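Local coordinates for Cow rumen GH26 endo-mannanase (Metagenome, PDB 6UEH), which probably hydrolyses internal beta-1,4 linkages of mannans such as galactomannan, as a ruminal GH26 endo-mannanase carrying a CBM6-type accessory domain, at residues G197-I202 / I477-L482; S171-I176 / L187-I192. All blocks are in the same frame, centred on the assembly; numbering follows the deposited sequence.

Contacts 1 and 2, centred about 11 Å apart, illustrate how neighbouring parts of a TIM barrel interlock. Contact 2 packs strand 169-174 against helix 187-196; contact 1 joins the loop after that helix to the chain leaving strand 476-477. Several polar links tie them together, among them OG of S171, which meets both O of I477 (2.7 Å) and N of A201, one from each segment of contact 1, and OH of Y199, 2.6 Å from OE2 of E190. TIM-barrel active sites lie at the C-terminal ends of the parallel strands; 197-202 enters strand 202-206 at its N-terminal end, so contact 1 probably faces away from the active site. The calcium ion belongs to the distant CBM6 part.

Contact 1 of 2, residues G197-I202 / I477-L482; sequences GKYPAI and ITLEDL
A loop-to-loop contact, with an apolar centre and a charged outer end, joins 197-202, which leads into strand 202-206 of the barrel, to 477-482, which follows strand 476-477. The two strands flank strand 169-174 in the sheet, so the loop entering one neighbour meets the chain leaving the other. One backbone bond fixes the approach: N of L479 donates to O of Y199 over 3.0 Å, nearly straight (165°), reaching the oxygen from above the carbonyl plane. Beside it the CB atoms of Y199 and L479 meet at 3.7 Å, while the Y199 hydroxyl is taken up by E190. A201 sends its methyl against the T478 backbone, and CD1 of L482 comes within 3.8 Å of CB of A201. On the outer side K198 lays CB against CG2 of T478, bends at chi2 (-73°) and runs extended to E480. There NZ of K198 forms a salt bridge with OE2 of E480 at 2.5 Å, on the syn side but 34° out of the carboxylate plane. A water accepts from N of Y199 and N of E480 and bonds OG1 of T478. Within the second loop, N of T478 donates to OD2 of D481 at 2.9 Å, bracing the 3-10 turn. The chemistry grades from methyl groups inside to a charge pair outside; O of P200, buried against CB of L479, has no polar partner in the model, probably at some cost.

Contact 2 of 2, residues S171-I176 / L187-I192; sequences SGQQEI and LEFEYI
Strand 172-174 and helix 187-192 run roughly antiparallel (149°), with their axes approaching to 9.2 Å, and the backbones are closest at E175 and E188, with CA atoms 7.0 Å apart. No direct hydrogen bond crosses this buried interface; F189 fills its middle. The ring receives CG of Q173 over one face and CB of E175 at its edge, in plane, 3.6 Å from CE1. R203 adds a cation-pi contact to the ring and, with R223, pairs with the E175 carboxylate. Q173, with CG anti to its own N (chi1 178°), bends to lay its methylenes against both the F189 ring and CD1 of I192, an atom 3.8 Å from OE1 of Q173. The Q173 amide, almost perpendicular to the ring, donates through NE2 to O of Q174 at 3.0 Å and to O of W451. With an alanine in place of Q173, F189 and I192 would probably lose the part of their cover that CG and the amide give, and the carbonyls of Q174 and W451 their amide donor. Farther along, a water accepts from N of I176, in the loop, at 2.8 Å and donates to OE1 of helix residue E188, whose OE2 takes the N-H of G453. Such packing of a strand against the following helix is the first half of a right-handed beta-alpha-beta unit, here strands 169-174 and 202-206 with helix 187-196 of the TIM barrel.

Contact 1 of 2, residues G197-I202 / I477-L482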
# COMPACT_ATOMS: atom_id res chain seq x y z
N GLY A 197 14.96 -8.24 21.22
CA GLY A 197 16.20 -7.57 21.56
C GLY A 197 16.33 -6.24 20.84
O GLY A 197 17.31 -5.53 21.01
N LYS A 198 15.32 -5.92 20.03
CA LYS A 198 15.33 -4.69 19.23
C LYS A 198 14.12 -3.82 19.53
O LYS A 198 13.09 -4.30 19.99
CB LYS A 198 15.34 -5.02 17.73
CG LYS A 198 16.36 -6.07 17.31
CD LYS A 198 17.78 -5.53 17.34
CE LYS A 198 18.76 -6.56 16.79
NZ LYS A 198 20.16 -6.05 16.82
N TYR A 199 14.26 -2.52 19.25
CA TYR A 199 13.12 -1.61 19.21
C TYR A 199 12.76 -1.31 17.75
O TYR A 199 13.64 -1.31 16.89
CB TYR A 199 13.43 -0.30 19.94
CG TYR A 199 13.31 -0.35 21.44
CD1 TYR A 199 12.07 -0.44 22.06
CD2 TYR A 199 14.44 -0.26 22.25
CE1 TYR A 199 11.96 -0.46 23.44
CE2 TYR A 199 14.34 -0.29 23.63
CZ TYR A 199 13.10 -0.39 24.22
OH TYR A 199 12.99 -0.41 25.59
N PRO A 200 11.48 -1.04 17.47
CA PRO A 200 11.13 -0.58 16.13
C PRO A 200 11.75 0.79 15.87
O PRO A 200 11.91 1.57 16.81
CB PRO A 200 9.61 -0.49 16.16
CG PRO A 200 9.28 -0.28 17.61
CD PRO A 200 10.30 -1.09 18.36
N ALA A 201 12.10 1.08 14.62
CA ALA A 201 12.70 2.36 14.28
C ALA A 201 11.64 3.45 14.18
O ALA A 201 11.85 4.58 14.62
CB ALA A 201 13.48 2.25 12.97
N ILE A 202 10.50 3.09 13.60
CA ILE A 202 9.39 4.02 13.40
C ILE A 202 8.33 3.82 14.48
O ILE A 202 7.94 2.70 14.78
CB ILE A 202 8.76 3.83 12.00
CG1 ILE A 202 9.74 4.27 10.91
CG2 ILE A 202 7.45 4.59 11.88
CD1 ILE A 202 9.24 4.04 9.49
N ILE A 477 15.59 -2.70 9.29
CA ILE A 477 16.17 -1.60 10.04
C ILE A 477 15.42 -1.40 11.35
O ILE A 477 14.20 -1.22 11.35
CB ILE A 477 16.15 -0.30 9.22
CG1 ILE A 477 17.14 -0.41 8.06
CG2 ILE A 477 16.49 0.90 10.10
CD1 ILE A 477 17.09 0.75 7.10
N THR A 478 16.15 -1.43 12.46
CA THR A 478 15.56 -1.21 13.77
C THR A 478 16.09 0.10 14.35
O THR A 478 16.86 0.80 13.69
CB THR A 478 15.86 -2.38 14.74
OG1 THR A 478 17.26 -2.41 15.04
CG2 THR A 478 15.45 -3.70 14.10
N LEU A 479 15.68 0.43 15.57
CA LEU A 479 16.00 1.73 16.17
C LEU A 479 17.51 2.00 16.21
O LEU A 479 17.95 3.11 15.89
CB LEU A 479 15.43 1.82 17.59
CG LEU A 479 15.60 3.16 18.30
CD1 LEU A 479 15.04 4.28 17.45
CD2 LEU A 479 14.95 3.14 19.68
N GLU A 480 18.28 0.99 16.57
CA GLU A 480 19.73 1.12 16.70
C GLU A 480 20.42 1.42 15.37
O GLU A 480 21.52 1.97 15.35
CB GLU A 480 20.32 -0.16 17.30
CG GLU A 480 20.08 -1.40 16.45
CD GLU A 480 20.73 -2.64 17.02
OE1 GLU A 480 21.21 -2.59 18.17
OE2 GLU A 480 20.76 -3.67 16.31
N ASP A 481 19.79 1.05 14.26
CA ASP A 481 20.39 1.20 12.93
C ASP A 481 20.30 2.62 12.39
O ASP A 481 20.99 2.97 11.43
CB ASP A 481 19.74 0.23 11.94
CG ASP A 481 19.86 -1.22 12.35
OD1 ASP A 481 20.89 -1.59 12.97
OD2 ASP A 481 18.93 -2.00 12.06
N LEU A 482 19.44 3.43 12.99
CA LEU A 482 19.20 4.79 12.50
C LEU A 482 20.41 5.70 12.77
O LEU A 482 21.16 5.48 13.71
CB LEU A 482 17.95 5.37 13.15
CG LEU A 482 16.63 4.66 12.83
CD1 LEU A 482 15.46 5.40 13.44
CD2 LEU A 482 16.44 4.50 11.32
O HOH W 1 17.17 -1.58 18.08

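Contact 2 of 2, residues S171-I176 / L187-I192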
# COMPACT_ATOMS: atom_id res chain seq x y z
N SER A 171 11.49 -1.20 10.46
CA SER A 171 10.51 -1.66 11.45
C SER A 171 9.69 -0.50 12.01
O SER A 171 10.18 0.62 12.13
CB SER A 171 11.21 -2.42 12.58
OG SER A 171 12.22 -1.62 13.18
N GLY A 172 8.44 -0.79 12.36
CA GLY A 172 7.56 0.23 12.90
C GLY A 172 6.50 -0.35 13.81
O GLY A 172 6.23 -1.55 13.78
N GLN A 173 5.90 0.51 14.63
CA GLN A 173 4.87 0.08 15.57
C GLN A 173 4.00 1.26 15.99
O GLN A 173 4.51 2.30 16.38
CB GLN A 173 5.49 -0.58 16.80
CG GLN A 173 4.46 -1.00 17.85
CD GLN A 173 3.51 -2.06 17.32
OE1 GLN A 173 3.93 -3.04 16.72
NE2 GLN A 173 2.21 -1.85 17.55
N GLN A 174 2.68 1.08 15.92
CA GLN A 174 1.74 2.09 16.38
C GLN A 174 1.57 1.99 17.90
O GLN A 174 1.40 0.90 18.43
CB GLN A 174 0.38 1.93 15.69
CG GLN A 174 -0.62 3.03 16.02
CD GLN A 174 -0.35 4.32 15.24
OE1 GLN A 174 0.31 4.30 14.20
NE2 GLN A 174 -0.86 5.43 15.75
N GLU A 175 1.63 3.13 18.58
CA GLU A 175 1.39 3.17 20.02
C GLU A 175 -0.11 3.19 20.31
O GLU A 175 -0.92 3.48 19.43
CB GLU A 175 2.07 4.38 20.67
CG GLU A 175 1.35 5.71 20.43
CD GLU A 175 1.91 6.84 21.27
OE1 GLU A 175 2.93 6.63 21.96
OE2 GLU A 175 1.34 7.95 21.24
N ILE A 176 -0.46 2.89 21.55
CA ILE A 176 -1.86 2.80 21.96
C ILE A 176 -2.55 4.17 21.88
O ILE A 176 -1.90 5.21 21.94
CB ILE A 176 -1.97 2.23 23.40
CG1 ILE A 176 -3.40 1.79 23.72
CG2 ILE A 176 -1.43 3.22 24.42
CD1 ILE A 176 -3.81 0.48 23.07
N LEU A 187 4.08 -0.23 26.50
CA LEU A 187 3.79 -1.66 26.59
C LEU A 187 4.14 -2.43 25.32
O LEU A 187 4.93 -3.36 25.35
CB LEU A 187 2.31 -1.88 26.94
CG LEU A 187 1.87 -3.27 27.42
CD1 LEU A 187 0.66 -3.15 28.32
CD2 LEU A 187 1.57 -4.20 26.26
N GLU A 188 3.54 -2.03 24.20
CA GLU A 188 3.78 -2.68 22.92
C GLU A 188 5.26 -2.68 22.55
O GLU A 188 5.78 -3.64 21.98
CB GLU A 188 2.97 -2.01 21.80
CG GLU A 188 1.52 -2.47 21.70
CD GLU A 188 0.60 -1.75 22.67
OE1 GLU A 188 1.10 -0.97 23.51
OE2 GLU A 188 -0.63 -1.95 22.59
N PHE A 189 5.94 -1.58 22.88
CA PHE A 189 7.33 -1.41 22.49
C PHE A 189 8.26 -2.25 23.36
O PHE A 189 9.22 -2.85 22.86
CB PHE A 189 7.70 0.07 22.56
CG PHE A 189 6.83 0.93 21.68
CD1 PHE A 189 5.62 1.42 22.16
CD2 PHE A 189 7.20 1.21 20.38
CE1 PHE A 189 4.81 2.19 21.35
CE2 PHE A 189 6.39 1.98 19.56
CZ PHE A 189 5.19 2.47 20.05
N GLU A 190 7.96 -2.32 24.66
CA GLU A 190 8.75 -3.15 25.56
C GLU A 190 8.53 -4.63 25.25
O GLU A 190 9.42 -5.45 25.47
CB GLU A 190 8.39 -2.86 27.02
CG GLU A 190 8.77 -1.45 27.46
CD GLU A 190 10.25 -1.16 27.24
OE1 GLU A 190 11.09 -1.86 27.84
OE2 GLU A 190 10.56 -0.22 26.48
N TYR A 191 7.36 -4.96 24.72
CA TYR A 191 7.08 -6.33 24.29
C TYR A 191 8.02 -6.73 23.17
O TYR A 191 8.63 -7.81 23.20
CB TYR A 191 5.63 -6.48 23.83
CG TYR A 191 5.33 -7.81 23.17
CD1 TYR A 191 5.16 -8.97 23.92
CD2 TYR A 191 5.22 -7.91 21.79
CE1 TYR A 191 4.89 -10.19 23.31
CE2 TYR A 191 4.95 -9.12 21.17
CZ TYR A 191 4.79 -10.26 21.94
OH TYR A 191 4.52 -11.47 21.33
N ILE A 192 8.14 -5.86 22.17
CA ILE A 192 9.03 -6.09 21.04
C ILE A 192 10.49 -6.19 21.49
O ILE A 192 11.22 -7.08 21.05
CB ILE A 192 8.87 -4.97 19.99
CG1 ILE A 192 7.44 -4.95 19.46
CG2 ILE A 192 9.87 -5.15 18.85
CD1 ILE A 192 7.15 -3.82 18.50
O HOH W 2 1.52 1.67 23.02